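Local structure of complement factor H (Bos taurus, 6XZ6) at residues 20-23 and 24-28. The protein regulates the complement system, and the sushi domain described here, its fifth, is bound by a factor H receptor of trypanosomes. Numbering follows the deposited sequence.
Sequences SKYR and GQDKI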
loop_
_atom_site.group_PDB
_atom_site.type_symbol
_atom_site.label_atom_id
_atom_site.label_comp_id
_atom_site.label_asym_id
_atom_site.label_seq_id
_atom_site.Cartn_x
_atom_site.Cartn_y
_atom_site.Cartn_z
ATOM N N SER B 20 27.674 -14.912 -10.287
ATOM C CA SER B 20 28.297 -14.943 -11.621
ATOM C C SER B 20 28.551 -16.366 -12.104
ATOM O O SER B 20 28.473 -16.628 -13.307
ATOM C CB SER B 20 29.603 -14.150 -11.631
ATOM O OG SER B 20 30.484 -14.587 -10.609
ATOM N N LYS B 21 28.865 -17.276 -11.158
ATOM C CA LYS B 21 29.173 -18.676 -11.431
ATOM C C LYS B 21 28.814 -19.528 -10.230
ATOM O O LYS B 21 29.035 -19.131 -9.077
ATOM C CB LYS B 21 30.669 -18.846 -11.768
ATOM C CG LYS B 21 30.992 -20.126 -12.527
ATOM C CD LYS B 21 31.921 -19.868 -13.713
ATOM C CE LYS B 21 31.185 -19.666 -15.026
ATOM N NZ LYS B 21 30.793 -18.244 -15.232
ATOM N N TYR B 22 28.271 -20.717 -10.517
ATOM C CA TYR B 22 27.852 -21.720 -9.538
ATOM C C TYR B 22 28.709 -22.961 -9.703
ATOM O O TYR B 22 29.198 -23.247 -10.793
ATOM C CB TYR B 22 26.367 -22.060 -9.723
ATOM C CG TYR B 22 25.466 -20.850 -9.642
ATOM C CD1 TYR B 22 25.312 -19.999 -10.733
ATOM C CD2 TYR B 22 24.760 -20.556 -8.477
ATOM C CE1 TYR B 22 24.506 -18.863 -10.657
ATOM C CE2 TYR B 22 23.934 -19.432 -8.398
ATOM C CZ TYR B 22 23.805 -18.599 -9.499
ATOM O OH TYR B 22 22.987 -17.508 -9.475
ATOM N N ARG B 23 28.905 -23.683 -8.616
ATOM C CA ARG B 23 29.738 -24.891 -8.586
ATOM C C ARG B 23 28.813 -26.104 -8.529
ATOM O O ARG B 23 27.629 -25.943 -8.246
ATOM C CB ARG B 23 30.664 -24.857 -7.347
ATOM C CG ARG B 23 31.385 -23.513 -7.099
ATOM C CD ARG B 23 32.836 -23.466 -7.581
ATOM N NE ARG B 23 33.608 -24.656 -7.203
ATOM C CZ ARG B 23 34.106 -24.893 -5.990
ATOM N NH1 ARG B 23 34.782 -26.009 -5.749
ATOM N NH2 ARG B 23 33.928 -24.016 -5.007
ATOM N N GLY B 24 29.336 -27.289 -8.804
ATOM C CA GLY B 24 28.559 -28.520 -8.737
ATOM C C GLY B 24 27.861 -28.675 -7.402
ATOM O O GLY B 24 28.425 -28.344 -6.356
ATOM N N GLN B 25 26.593 -29.098 -7.450
ATOM C CA GLN B 25 25.681 -29.335 -6.317
ATOM C C GLN B 25 25.132 -28.030 -5.675
ATOM O O GLN B 25 24.364 -28.115 -4.716
ATOM C CB GLN B 25 26.271 -30.297 -5.264
ATOM C CG GLN B 25 26.586 -31.708 -5.789
ATOM C CD GLN B 25 25.428 -32.390 -6.496
ATOM O OE1 GLN B 25 25.442 -32.556 -7.722
ATOM N NE2 GLN B 25 24.403 -32.799 -5.742
ATOM N N ASP B 26 25.458 -26.845 -6.257
ATOM C CA ASP B 26 24.930 -25.552 -5.805
ATOM C C ASP B 26 23.486 -25.494 -6.267
ATOM O O ASP B 26 23.205 -25.769 -7.440
ATOM C CB ASP B 26 25.714 -24.355 -6.398
ATOM C CG ASP B 26 26.952 -23.865 -5.631
ATOM O OD1 ASP B 26 27.466 -24.619 -4.766
ATOM O OD2 ASP B 26 27.414 -22.727 -5.905
ATOM N N LYS B 27 22.571 -25.180 -5.338
ATOM C CA LYS B 27 21.142 -25.095 -5.613
ATOM C C LYS B 27 20.641 -23.666 -5.712
ATOM O O LYS B 27 20.971 -22.801 -4.874
ATOM C CB LYS B 27 20.306 -25.829 -4.540
ATOM C CG LYS B 27 20.364 -27.343 -4.605
ATOM C CD LYS B 27 19.140 -27.977 -4.011
ATOM C CE LYS B 27 19.486 -29.277 -3.349
ATOM N NZ LYS B 27 19.787 -29.085 -1.895
ATOM N N ILE B 28 19.796 -23.437 -6.722
ATOM C CA ILE B 28 19.051 -22.196 -6.894
ATOM C C ILE B 28 17.560 -22.535 -6.626
ATOM O O ILE B 28 17.150 -23.682 -6.801
ATOM C CB ILE B 28 19.278 -21.473 -8.260
ATOM C CG1 ILE B 28 18.757 -22.284 -9.482
ATOM C CG2 ILE B 28 20.720 -21.067 -8.446
ATOM C CD1 ILE B 28 17.363 -21.908 -10.001
#
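Asp26 reaches back to Arg23 across a tight reversal of the chain, and its side chain can be followed outward from the backbone. Its bond from CA to CB is directed toward residues 20-23, putting Asp26 CB 3.1 Å from Arg23 O. With CG beside the backbone N and anti to the carbonyl carbon (chi1 -88°), the carboxylate is brought to the amide of Arg23. Asp26 OD2 there accepts a weak hydrogen bond from Arg23 N, long at 3.2 Å but almost straight at 178°, and also lies 3.8 Å from Tyr22 CA. Asp26 OD1 lies 3.7 Å from Arg23 O, with which it cannot bond, and 4.1 Å from Arg23 CB. The guanidinium is turned elsewhere: Arg23 NH2 and Asp26 OD1 are 6.5 Å apart, so no salt bridge forms. Asp26 N returns a 3.1 Å hydrogen bond to Arg23 O, closing a type II turn whose third residue, Gln25, has positive phi (75°). Without the carboxylate, as with an alanine here, Arg23 N is likely to lose this acceptor, though the closing backbone bond would remain. Beyond the turn, Ile28 CG2 approaches the Tyr22 ring obliquely, 3.6 Å from Tyr22 CE2. Trp52 meets that ring edge-to-face, while Tyr22 OH hydrogen-bonds to Pro17 O and Leu19 N. A polar turn next to a small aromatic and aliphatic core, linking strands 22-23 and 27-32, is consistent with the compact, disulfide-bonded beta fold of a sushi (SCR) domain.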